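Local coordinates for protein 2,3,4,5-tetrahydropyridine-2,6-dicarboxylate N-succinyltransferase (Campylobacter jejuni, PDB 2RIJ) that probably transfers the succinyl group of succinyl-CoA to tetrahydrodipicolinate, the first step of the succinylase route to diaminopimelate and lysine, at residues A[267-272]-A[293-298]; A[305-310]-A[321-326]; A[311-316]-A[358-363]; A[333-338]-A[373-378]. All coordinates share one frame; numbering follows the deposited sequence.

In the fold
Following the chain from its N terminus, contact 1 closes first: residues 267-272 and 293-298 are equivalent corners on adjacent coils of the parallel beta-helix, and contact 1 ends before any other begins. Contacts 2 and 3 then interlock, because residues 311-316 follow 305-310 directly and come before 321-326, while 358-363 lie beyond both. Contact 3 also crosses contact 4, whose helix 333-338 falls in sequence between the two segments of contact 3 and whose strand 373-375 lies beside 360-363. Asp311 and Asn312 tie contact 3 to Lys295 of contact 1, Phe362 packs on Leu309 and Val321 of contact 2, and Asn312 reaches Asn376 of contact 4.

Contact 1. Residues A[267-272]-A[293-298]; sequences VGEGSD and VGKACL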
loop_
_atom_site.group_PDB
_atom_site.type_symbol
_atom_site.label_atom_id
_atom_site.label_comp_id
_atom_site.label_asym_id
_atom_site.label_seq_id
_atom_site.Cartn_x
_atom_site.Cartn_y
_atom_site.Cartn_z
ATOM N N VAL A 267 -19.474 -27.206 -11.657
ATOM C CA VAL A 267 -19.949 -25.834 -11.837
ATOM C C VAL A 267 -21.487 -25.851 -11.896
ATOM O O VAL A 267 -22.073 -26.565 -12.686
ATOM C CB VAL A 267 -19.322 -25.200 -13.091
ATOM C CG1 VAL A 267 -19.813 -23.775 -13.327
ATOM C CG2 VAL A 267 -17.768 -25.258 -13.002
ATOM N N GLY A 268 -22.114 -25.019 -11.074
ATOM C CA GLY A 268 -23.563 -25.022 -10.892
ATOM C C GLY A 268 -24.272 -24.191 -11.940
ATOM O O GLY A 268 -23.679 -23.357 -12.623
ATOM N N GLU A 269 -25.574 -24.426 -12.039
ATOM C CA GLU A 269 -26.443 -23.782 -13.031
ATOM C C GLU A 269 -26.342 -22.279 -13.109
ATOM O O GLU A 269 -26.385 -21.563 -12.074
ATOM C CB GLU A 269 -27.896 -24.138 -12.664
ATOM C CG GLU A 269 -28.919 -23.589 -13.607
ATOM C CD GLU A 269 -30.298 -24.188 -13.240
ATOM O OE1 GLU A 269 -30.845 -23.797 -12.176
ATOM O OE2 GLU A 269 -30.757 -25.111 -13.963
ATOM N N GLY A 270 -26.269 -21.764 -14.342
ATOM C CA GLY A 270 -26.270 -20.357 -14.594
ATOM C C GLY A 270 -24.920 -19.689 -14.406
ATOM O O GLY A 270 -24.828 -18.485 -14.491
ATOM N N SER A 271 -23.868 -20.461 -14.143
ATOM C CA SER A 271 -22.563 -19.876 -13.934
ATOM C C SER A 271 -21.923 -19.549 -15.265
ATOM O O SER A 271 -22.288 -20.096 -16.316
ATOM C CB SER A 271 -21.674 -20.778 -13.091
ATOM O OG SER A 271 -22.139 -20.838 -11.765
ATOM N N ASP A 272 -20.947 -18.652 -15.235
ATOM C CA ASP A 272 -20.249 -18.218 -16.445
ATOM C C ASP A 272 -18.741 -18.285 -16.153
ATOM O O ASP A 272 -18.254 -17.587 -15.265
ATOM C CB ASP A 272 -20.684 -16.815 -16.756
ATOM C CG ASP A 272 -20.219 -16.330 -18.092
ATOM O OD1 ASP A 272 -18.987 -16.306 -18.342
ATOM O OD2 ASP A 272 -21.094 -15.920 -18.893
ATOM N N VAL A 293 -18.248 -25.022 -7.658
ATOM C CA VAL A 293 -18.681 -23.647 -7.784
ATOM C C VAL A 293 -20.204 -23.708 -7.858
ATOM O O VAL A 293 -20.769 -24.543 -8.570
ATOM C CB VAL A 293 -18.016 -23.044 -9.031
ATOM C CG1 VAL A 293 -18.676 -21.792 -9.504
ATOM C CG2 VAL A 293 -16.480 -22.877 -8.774
ATOM N N GLY A 294 -20.882 -22.855 -7.113
ATOM C CA GLY A 294 -22.341 -22.946 -7.013
ATOM C C GLY A 294 -23.055 -22.315 -8.193
ATOM O O GLY A 294 -22.488 -22.090 -9.243
ATOM N N LYS A 295 -24.341 -22.038 -7.994
ATOM C CA LYS A 295 -25.189 -21.477 -9.016
ATOM C C LYS A 295 -24.950 -20.002 -9.284
ATOM O O LYS A 295 -24.675 -19.233 -8.376
ATOM C CB LYS A 295 -26.659 -21.629 -8.601
ATOM C CG LYS A 295 -27.115 -23.046 -8.525
ATOM C CD LYS A 295 -28.616 -23.107 -8.290
ATOM C CE LYS A 295 -29.030 -24.513 -7.939
ATOM N NZ LYS A 295 -30.531 -24.658 -8.001
ATOM N N ALA A 296 -25.060 -19.615 -10.548
ATOM C CA ALA A 296 -24.983 -18.225 -10.933
ATOM C C ALA A 296 -23.673 -17.553 -10.459
ATOM O O ALA A 296 -23.675 -16.411 -10.040
ATOM C CB ALA A 296 -26.236 -17.456 -10.389
ATOM N N CYS A 297 -22.562 -18.270 -10.496
ATOM C CA CYS A 297 -21.282 -17.657 -10.215
ATOM C C CYS A 297 -20.707 -17.082 -11.511
ATOM O O CYS A 297 -20.968 -17.616 -12.589
ATOM C CB CYS A 297 -20.305 -18.659 -9.634
ATOM S SG CYS A 297 -20.743 -19.137 -7.951
ATOM N N LEU A 298 -19.952 -15.998 -11.379
ATOM C CA LEU A 298 -19.333 -15.308 -12.500
ATOM C C LEU A 298 -17.826 -15.322 -12.289
ATOM O O LEU A 298 -17.333 -14.643 -11.411
ATOM C CB LEU A 298 -19.857 -13.870 -12.509
ATOM C CG LEU A 298 -19.555 -12.917 -13.645
ATOM C CD1 LEU A 298 -19.890 -13.548 -14.984
ATOM C CD2 LEU A 298 -20.395 -11.630 -13.386
#
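Ser271 OG sits at the centre of the corner opposite residues 294-297: Cys297 N donates to it over 2.9 Å, and the carbonyl oxygen Gly294 O lies 2.8 Å from the same OG. The hydroxyl is carried there because OG stands anti to the carbonyl carbon of its own residue (chi1 -69°), which lays it across the next turn, with Cys297 CB also against it. Two backbone bonds continue the stitching, Ala296 N to Glu269 O at 2.8 Å and Asp272 N to Cys297 O at 2.8 Å, the latter fairly straight at 155°. Residues 268-271 form a type II beta turn, one corner of a left-handed parallel beta-helix coil, and 293-298 is the matching corner of the next coil. Parallel bridges flank the corner, Val267 with Val293 before it and Asp272 with Leu298 after it. Gly268 has its backbone close against Gly294 and Lys295, and its N makes only weak bonds to Val293 O and Gly294 O. On the outer side Leu298 CD1 lies alongside Asp272 CB at 3.8 Å, near the predicted catalytic Glu258. Toward solvent, Glu269 OE1 and Lys295 NZ stay 4.3 Å apart, beyond a salt bridge.

Contact 2. Residues A[305-310]-A[321-326]; sequences TGIPLG and VLEGTK
Thr305 and Val321 pair as a parallel bridge, after which Gly306 N donates to Val321 O over 2.7 Å, the N-H...O angle being 151° and the donor tilted 23° from the carbonyl plane. The Gly306 backbone sits close here, its CA 4.5 Å from Leu322 CA. Beyond this bond the backbones diverge, and contact passes to side chains; Ile307 uses both branches. With CG1 wedged between the backbone N and the carbonyl carbon (chi1 61°), its ethyl arm turns toward Val321, where CD1 meets Val321 CG1 at 3.7 Å, while the other branch, CG2, lies against the backbone of Glu323, 3.9 Å from Glu323 CA. Glu323 CG in turn packs on Gly306 O. The polar end of Glu323 has two partners: OE1 bonds to Ser284 OG, and OE2 accepts from a water 2.7 Å away that also donates to Gly306 O. Within 321-326, Thr325 OG1 accepts from Leu322 N at 3.2 Å and Thr325 N donates to Leu322 O, bracketing Gly324, a predicted succinyl-CoA-binding residue. Lys326 reaches neighbouring subunits, its O to Ser366 of one and its NZ to Glu347 of another. Ile307, Leu309 and Val321 all pack on Phe362, an apolar cluster near the end of the left-handed beta-helix, where its regular coils give way to the C-terminal strands.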
loop_
_atom_site.group_PDB
_atom_site.type_symbol
_atom_site.label_atom_id
_atom_site.label_comp_id
_atom_site.label_asym_id
_atom_site.label_seq_id
_atom_site.Cartn_x
_atom_site.Cartn_y
_atom_site.Cartn_z
ATOM N N THR A 305 -9.748 -19.944 -9.814
ATOM C CA THR A 305 -10.546 -20.316 -8.672
ATOM C C THR A 305 -9.998 -21.633 -8.072
ATOM O O THR A 305 -10.144 -22.700 -8.663
ATOM C CB THR A 305 -12.045 -20.479 -9.043
ATOM O OG1 THR A 305 -12.589 -19.224 -9.500
ATOM C CG2 THR A 305 -12.862 -20.930 -7.818
ATOM N N GLY A 306 -9.351 -21.510 -6.921
ATOM C CA GLY A 306 -8.758 -22.638 -6.195
ATOM C C GLY A 306 -9.461 -23.063 -4.930
ATOM O O GLY A 306 -8.970 -23.920 -4.170
ATOM N N ILE A 307 -10.669 -22.552 -4.718
ATOM C CA ILE A 307 -11.504 -22.965 -3.588
ATOM C C ILE A 307 -12.952 -23.205 -4.025
ATOM O O ILE A 307 -13.390 -22.654 -5.024
ATOM C CB ILE A 307 -11.520 -21.882 -2.436
ATOM C CG1 ILE A 307 -12.096 -20.538 -2.912
ATOM C CG2 ILE A 307 -10.057 -21.679 -1.863
ATOM C CD1 ILE A 307 -12.386 -19.545 -1.825
ATOM N N PRO A 308 -13.682 -24.030 -3.281
ATOM C CA PRO A 308 -15.116 -24.132 -3.465
ATOM C C PRO A 308 -15.796 -22.778 -3.246
ATOM O O PRO A 308 -15.400 -22.034 -2.344
ATOM C CB PRO A 308 -15.539 -25.153 -2.405
ATOM C CG PRO A 308 -14.286 -25.889 -2.046
ATOM C CD PRO A 308 -13.203 -24.909 -2.210
ATOM N N LEU A 309 -16.761 -22.446 -4.100
ATOM C CA LEU A 309 -17.549 -21.237 -3.960
ATOM C C LEU A 309 -19.010 -21.638 -3.811
ATOM O O LEU A 309 -19.474 -22.582 -4.449
ATOM C CB LEU A 309 -17.380 -20.372 -5.209
ATOM C CG LEU A 309 -16.021 -19.840 -5.631
ATOM C CD1 LEU A 309 -16.086 -19.085 -6.961
ATOM C CD2 LEU A 309 -15.417 -18.895 -4.535
ATOM N N GLY A 310 -19.762 -20.919 -2.981
ATOM C CA GLY A 310 -21.202 -21.105 -2.903
ATOM C C GLY A 310 -21.900 -20.446 -4.076
ATOM O O GLY A 310 -21.315 -20.237 -5.151
ATOM N N VAL A 321 -7.845 -16.701 -6.737
ATOM C CA VAL A 321 -8.402 -17.015 -5.441
ATOM C C VAL A 321 -7.914 -18.408 -5.051
ATOM O O VAL A 321 -8.536 -19.445 -5.343
ATOM C CB VAL A 321 -9.982 -16.941 -5.402
ATOM C CG1 VAL A 321 -10.507 -17.252 -4.024
ATOM C CG2 VAL A 321 -10.478 -15.603 -5.860
ATOM N N LEU A 322 -6.806 -18.430 -4.337
ATOM C CA LEU A 322 -6.156 -19.667 -3.954
ATOM C C LEU A 322 -6.367 -19.911 -2.471
ATOM O O LEU A 322 -6.749 -19.007 -1.705
ATOM C CB LEU A 322 -4.655 -19.600 -4.295
ATOM C CG LEU A 322 -4.342 -19.069 -5.703
ATOM C CD1 LEU A 322 -2.849 -18.830 -5.887
ATOM C CD2 LEU A 322 -4.946 -20.069 -6.739
ATOM N N GLU A 323 -6.109 -21.140 -2.066
ATOM C CA GLU A 323 -6.354 -21.578 -0.697
ATOM C C GLU A 323 -5.627 -20.711 0.334
ATOM O O GLU A 323 -6.147 -20.441 1.430
ATOM C CB GLU A 323 -5.871 -23.009 -0.534
ATOM C CG GLU A 323 -6.718 -24.044 -1.166
ATOM C CD GLU A 323 -6.112 -25.445 -0.992
ATOM O OE1 GLU A 323 -5.634 -25.753 0.128
ATOM O OE2 GLU A 323 -6.108 -26.238 -1.976
ATOM N N GLY A 324 -4.422 -20.279 -0.025
ATOM C CA GLY A 324 -3.607 -19.478 0.850
ATOM C C GLY A 324 -3.593 -18.000 0.634
ATOM O O GLY A 324 -2.984 -17.261 1.419
ATOM N N THR A 325 -4.235 -17.528 -0.422
ATOM C CA THR A 325 -4.410 -16.099 -0.580
ATOM C C THR A 325 -5.161 -15.501 0.592
ATOM O O THR A 325 -6.182 -16.042 1.031
ATOM C CB THR A 325 -5.181 -15.786 -1.872
ATOM O OG1 THR A 325 -4.653 -16.595 -2.910
ATOM C CG2 THR A 325 -5.086 -14.363 -2.232
ATOM N N LYS A 326 -4.672 -14.367 1.088
ATOM C CA LYS A 326 -5.381 -13.626 2.126
ATOM C C LYS A 326 -6.214 -12.513 1.524
ATOM O O LYS A 326 -5.785 -11.836 0.592
ATOM C CB LYS A 326 -4.401 -13.056 3.129
ATOM C CG LYS A 326 -3.659 -14.126 3.927
ATOM C CD LYS A 326 -2.530 -13.480 4.726
ATOM C CE LYS A 326 -1.826 -14.487 5.554
ATOM N NZ LYS A 326 -0.855 -13.765 6.406
HETATM O O HOH W 1 -6.657 -25.230 -4.422
#

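Contact 3. Residues A[311-316]-A[358-363]; sequences DNCIVD and NGLHFR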
loop_
_atom_site.group_PDB
_atom_site.type_symbol
_atom_site.label_atom_id
_atom_site.label_comp_id
_atom_site.label_asym_id
_atom_site.label_seq_id
_atom_site.Cartn_x
_atom_site.Cartn_y
_atom_site.Cartn_z
ATOM N N ASP A 311 -23.161 -20.130 -3.899
ATOM C CA ASP A 311 -23.939 -19.524 -4.949
ATOM C C ASP A 311 -23.723 -18.034 -5.051
ATOM O O ASP A 311 -23.428 -17.367 -4.084
ATOM C CB ASP A 311 -25.416 -19.747 -4.711
ATOM C CG ASP A 311 -25.802 -21.211 -4.678
ATOM O OD1 ASP A 311 -25.172 -22.088 -5.293
ATOM O OD2 ASP A 311 -26.781 -21.490 -3.986
ATOM N N ASN A 312 -23.929 -17.507 -6.242
ATOM C CA ASN A 312 -23.830 -16.083 -6.488
ATOM C C ASN A 312 -22.520 -15.410 -6.129
ATOM O O ASN A 312 -22.516 -14.250 -5.648
ATOM C CB ASN A 312 -24.958 -15.381 -5.742
ATOM C CG ASN A 312 -26.326 -15.974 -6.058
ATOM O OD1 ASN A 312 -27.010 -16.468 -5.182
ATOM N ND2 ASN A 312 -26.720 -15.893 -7.301
ATOM N N CYS A 313 -21.411 -16.109 -6.342
ATOM C CA CYS A 313 -20.106 -15.541 -6.107
ATOM C C CYS A 313 -19.533 -14.960 -7.397
ATOM O O CYS A 313 -19.839 -15.424 -8.488
ATOM C CB CYS A 313 -19.135 -16.566 -5.547
ATOM S SG CYS A 313 -19.522 -17.163 -3.886
ATOM N N ILE A 314 -18.686 -13.952 -7.245
ATOM C CA ILE A 314 -18.021 -13.305 -8.370
ATOM C C ILE A 314 -16.537 -13.283 -8.106
ATOM O O ILE A 314 -16.099 -12.933 -7.012
ATOM C CB ILE A 314 -18.482 -11.883 -8.564
ATOM C CG1 ILE A 314 -19.988 -11.830 -8.838
ATOM C CG2 ILE A 314 -17.697 -11.191 -9.725
ATOM C CD1 ILE A 314 -20.456 -10.412 -8.944
ATOM N N VAL A 315 -15.772 -13.727 -9.094
ATOM C CA VAL A 315 -14.311 -13.579 -9.098
ATOM C C VAL A 315 -14.001 -12.654 -10.265
ATOM O O VAL A 315 -14.283 -12.958 -11.427
ATOM C CB VAL A 315 -13.572 -14.898 -9.232
ATOM C CG1 VAL A 315 -12.051 -14.694 -9.264
ATOM C CG2 VAL A 315 -13.925 -15.867 -8.074
ATOM N N ASP A 316 -13.437 -11.507 -9.947
ATOM C CA ASP A 316 -13.132 -10.531 -11.030
ATOM C C ASP A 316 -12.064 -11.082 -12.003
ATOM O O ASP A 316 -11.164 -11.887 -11.632
ATOM C CB ASP A 316 -12.602 -9.213 -10.466
ATOM C CG ASP A 316 -13.703 -8.272 -9.923
ATOM O OD1 ASP A 316 -14.941 -8.551 -9.966
ATOM O OD2 ASP A 316 -13.276 -7.203 -9.433
ATOM N N ASN A 358 -21.714 -18.123 0.270
ATOM C CA ASN A 358 -22.538 -17.507 -0.783
ATOM C C ASN A 358 -22.351 -16.013 -0.879
ATOM O O ASN A 358 -22.131 -15.335 0.147
ATOM C CB ASN A 358 -24.034 -17.764 -0.469
ATOM C CG ASN A 358 -24.335 -19.217 -0.276
ATOM O OD1 ASN A 358 -24.083 -20.067 -1.152
ATOM N ND2 ASN A 358 -24.873 -19.533 0.882
ATOM N N GLY A 359 -22.530 -15.462 -2.072
ATOM C CA GLY A 359 -22.548 -14.017 -2.248
ATOM C C GLY A 359 -21.220 -13.285 -2.152
ATOM O O GLY A 359 -21.194 -12.071 -1.980
ATOM N N LEU A 360 -20.112 -14.016 -2.277
ATOM C CA LEU A 360 -18.782 -13.433 -2.192
ATOM C C LEU A 360 -18.385 -12.755 -3.502
ATOM O O LEU A 360 -18.676 -13.217 -4.603
ATOM C CB LEU A 360 -17.708 -14.477 -1.860
ATOM C CG LEU A 360 -17.871 -15.324 -0.581
ATOM C CD1 LEU A 360 -16.635 -16.213 -0.393
ATOM C CD2 LEU A 360 -18.013 -14.433 0.627
ATOM N N HIS A 361 -17.680 -11.662 -3.347
ATOM C CA HIS A 361 -17.124 -10.939 -4.476
ATOM C C HIS A 361 -15.656 -10.740 -4.216
ATOM O O HIS A 361 -15.262 -9.945 -3.353
ATOM C CB HIS A 361 -17.853 -9.627 -4.706
ATOM C CG HIS A 361 -17.409 -8.893 -5.935
ATOM N ND1 HIS A 361 -18.032 -7.747 -6.369
ATOM C CD2 HIS A 361 -16.451 -9.172 -6.855
ATOM C CE1 HIS A 361 -17.444 -7.326 -7.477
ATOM N NE2 HIS A 361 -16.504 -8.192 -7.813
ATOM N N PHE A 362 -14.832 -11.474 -4.963
ATOM C CA PHE A 362 -13.385 -11.373 -4.863
ATOM C C PHE A 362 -12.887 -10.352 -5.903
ATOM O O PHE A 362 -13.167 -10.437 -7.099
ATOM C CB PHE A 362 -12.674 -12.726 -5.072
ATOM C CG PHE A 362 -13.001 -13.767 -4.014
ATOM C CD1 PHE A 362 -12.280 -13.807 -2.838
ATOM C CD2 PHE A 362 -14.046 -14.678 -4.185
ATOM C CE1 PHE A 362 -12.565 -14.747 -1.857
ATOM C CE2 PHE A 362 -14.316 -15.636 -3.202
ATOM C CZ PHE A 362 -13.577 -15.663 -2.061
ATOM N N ARG A 363 -12.186 -9.364 -5.398
ATOM C CA ARG A 363 -11.698 -8.236 -6.214
ATOM C C ARG A 363 -10.404 -7.706 -5.652
ATOM O O ARG A 363 -9.989 -8.081 -4.558
ATOM C CB ARG A 363 -12.768 -7.165 -6.305
ATOM C CG ARG A 363 -13.328 -6.673 -4.998
ATOM C CD ARG A 363 -14.395 -5.623 -5.312
ATOM N NE ARG A 363 -15.033 -5.094 -4.105
ATOM C CZ ARG A 363 -14.478 -4.186 -3.304
ATOM N NH1 ARG A 363 -13.259 -3.697 -3.557
ATOM N NH2 ARG A 363 -15.157 -3.754 -2.240
#
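Asn358 lends a side-chain bond that starts the ladder: Asp311 N donates to its OD1 over 2.9 Å, on an in-plane lone pair. The backbone bonds then run in parallel register: Gly359 N to Asp311 O, Ile314 N to Leu360 O at 2.7 Å, Phe362 N to Ile314 O at 2.8 Å, and Asp316 N to Phe362 O. Leu360 N adds a weak bond to Cys313 SG. Among side chains, His361 NE2 donates to Asp316 OD1 at 2.7 Å. The acceptor lies within 6° of the imidazole plane, yet the histidine approaches from above the carboxylate, whose plane is turned 74° from the ring. The imidazole reaches across because chi1 (-175°) sets CG opposite the main-chain N. Asp316 belongs to the predicted succinyl-CoA site, as does Arg363, so this bond may help orient the carboxylate. Apolar contacts use both sheet faces. On the His361 side Ile314 CB makes a CH-pi contact over the ring, 4.2 Å from its centroid, and Arg363 CD also covers a ring face. On the other side, Val315 CG2 touches Phe362 CD2 at 4.1 Å. Strand 314-315 lies between 298-299 and 360-364, which in turn borders antiparallel 371-375; Val321 of strand 320-321 packs on both Val315 and Phe362.

Contact 4. Residues A[333-338]-A[373-378]; sequences EELAKL and VALNKK
Leu375 is the tight point of this contact, its two methyls dividing between three residues of helix 333-338. CD1 meets Leu338 CD1 at 3.5 Å, the side chains crossing at about a right angle, and also lies 4.0 Å from Leu335 CD2. CD2 rests on the aliphatic base of Glu334, 3.8 Å from its CB. A chi1 of 174° carries Leu375 CG out toward the helix, and the branch there lets CD1 and CD2 touch different residues. Leu335 slides past it in the opposite direction and sets CD1 against Ala374 O; Leu360 and Phe344 pack on Leu335 as well. The solvent side is looser and charged: Glu334 bends back at chi2 so that OE2 takes a salt bridge from Lys337 NZ at 3.2 Å, away from strand 373-375. Exposed Lys377 curls back, its NZ giving a 2.7 Å bond to Leu375 O, on a lone pair in the carbonyl plane, and a salt bridge to Asp331. Asn376 sits at the N-cap position before a weakly bonded helix, its OD1 receiving a weak bond from Lys378 N. The axes of helix 333-338 and strand 373-375 cross at 76° and approach to 8.2 Å, an alpha-on-beta packing that covers the C-terminal strands following the hexapeptide-repeat beta-helix.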
loop_
_atom_site.group_PDB
_atom_site.type_symbol
_atom_site.label_atom_id
_atom_site.label_comp_id
_atom_site.label_asym_id
_atom_site.label_seq_id
_atom_site.Cartn_x
_atom_site.Cartn_y
_atom_site.Cartn_z
ATOM N N GLU A 333 -21.634 -7.456 7.642
ATOM C CA GLU A 333 -23.015 -7.619 8.120
ATOM C C GLU A 333 -23.931 -8.232 7.075
ATOM O O GLU A 333 -24.743 -9.105 7.396
ATOM C CB GLU A 333 -23.592 -6.292 8.658
ATOM C CG GLU A 333 -22.784 -5.712 9.793
ATOM N N GLU A 334 -23.784 -7.805 5.826
ATOM C CA GLU A 334 -24.590 -8.345 4.741
ATOM C C GLU A 334 -24.167 -9.776 4.403
ATOM O O GLU A 334 -25.021 -10.626 4.109
ATOM C CB GLU A 334 -24.481 -7.451 3.489
ATOM C CG GLU A 334 -25.250 -6.129 3.570
ATOM C CD GLU A 334 -26.750 -6.329 3.844
ATOM O OE1 GLU A 334 -27.475 -6.950 3.017
ATOM O OE2 GLU A 334 -27.208 -5.857 4.911
ATOM N N LEU A 335 -22.860 -10.037 4.430
ATOM C CA LEU A 335 -22.369 -11.393 4.186
ATOM C C LEU A 335 -22.839 -12.356 5.298
ATOM O O LEU A 335 -23.221 -13.462 5.000
ATOM C CB LEU A 335 -20.841 -11.435 3.981
ATOM C CG LEU A 335 -20.329 -10.974 2.590
ATOM C CD1 LEU A 335 -18.785 -10.833 2.640
ATOM C CD2 LEU A 335 -20.790 -11.900 1.421
ATOM N N ALA A 336 -22.840 -11.912 6.550
ATOM C CA ALA A 336 -23.443 -12.694 7.667
ATOM C C ALA A 336 -24.865 -13.142 7.378
ATOM O O ALA A 336 -25.237 -14.285 7.651
ATOM C CB ALA A 336 -23.395 -11.895 8.932
ATOM N N LYS A 337 -25.663 -12.267 6.780
ATOM C CA LYS A 337 -27.033 -12.620 6.447
ATOM C C LYS A 337 -27.137 -13.744 5.442
ATOM O O LYS A 337 -28.022 -14.582 5.546
ATOM C CB LYS A 337 -27.779 -11.413 5.899
ATOM C CG LYS A 337 -28.027 -10.327 6.921
ATOM C CD LYS A 337 -28.925 -9.240 6.335
ATOM C CE LYS A 337 -28.823 -7.923 7.096
ATOM N NZ LYS A 337 -29.742 -6.886 6.503
ATOM N N LEU A 338 -26.261 -13.739 4.438
ATOM C CA LEU A 338 -26.257 -14.783 3.430
ATOM C C LEU A 338 -25.596 -16.067 3.982
ATOM O O LEU A 338 -25.716 -17.125 3.388
ATOM C CB LEU A 338 -25.495 -14.274 2.171
ATOM C CG LEU A 338 -26.104 -13.085 1.447
ATOM C CD1 LEU A 338 -25.211 -12.558 0.352
ATOM C CD2 LEU A 338 -27.478 -13.528 0.891
ATOM N N VAL A 373 -12.339 -9.517 -0.155
ATOM C CA VAL A 373 -13.540 -10.314 -0.282
ATOM C C VAL A 373 -14.707 -9.438 0.239
ATOM O O VAL A 373 -14.654 -8.923 1.369
ATOM C CB VAL A 373 -13.477 -11.691 0.384
ATOM C CG1 VAL A 373 -13.199 -11.610 1.941
ATOM C CG2 VAL A 373 -14.762 -12.459 0.046
ATOM N N ALA A 374 -15.706 -9.216 -0.608
ATOM C CA ALA A 374 -16.812 -8.279 -0.338
ATOM C C ALA A 374 -18.157 -8.913 -0.712
ATOM O O ALA A 374 -18.204 -10.078 -1.123
ATOM C CB ALA A 374 -16.592 -6.971 -1.090
ATOM N N LEU A 375 -19.248 -8.147 -0.618
ATOM C CA LEU A 375 -20.549 -8.624 -1.016
ATOM C C LEU A 375 -20.746 -8.475 -2.524
ATOM O O LEU A 375 -20.499 -7.425 -3.101
ATOM C CB LEU A 375 -21.674 -7.856 -0.279
ATOM C CG LEU A 375 -23.122 -8.133 -0.664
ATOM C CD1 LEU A 375 -23.598 -9.485 -0.130
ATOM C CD2 LEU A 375 -24.028 -6.937 -0.231
ATOM N N ASN A 376 -21.228 -9.532 -3.144
ATOM C CA ASN A 376 -21.783 -9.425 -4.473
ATOM C C ASN A 376 -23.130 -8.697 -4.304
ATOM O O ASN A 376 -24.083 -9.266 -3.790
ATOM C CB ASN A 376 -21.966 -10.795 -5.085
ATOM C CG ASN A 376 -22.754 -10.751 -6.395
ATOM O OD1 ASN A 376 -23.067 -9.655 -6.903
ATOM N ND2 ASN A 376 -23.122 -11.916 -6.907
ATOM N N LYS A 377 -23.190 -7.444 -4.726
ATOM C CA LYS A 377 -24.398 -6.640 -4.517
ATOM C C LYS A 377 -25.652 -7.345 -5.041
ATOM O O LYS A 377 -26.676 -7.382 -4.344
ATOM C CB LYS A 377 -24.238 -5.248 -5.129
ATOM C CG LYS A 377 -22.943 -4.490 -4.713
ATOM C CD LYS A 377 -22.712 -4.377 -3.192
ATOM C CE LYS A 377 -21.284 -3.818 -2.840
ATOM N NZ LYS A 377 -20.211 -4.833 -2.363
ATOM N N LYS A 378 -25.569 -7.965 -6.217
ATOM C CA LYS A 378 -26.709 -8.775 -6.737
ATOM C C LYS A 378 -27.170 -9.964 -5.848
ATOM O O LYS A 378 -28.310 -10.422 -5.995
ATOM C CB LYS A 378 -26.441 -9.326 -8.155
ATOM C CG LYS A 378 -25.718 -8.397 -9.139
ATOM C CD LYS A 378 -26.111 -6.945 -9.006
#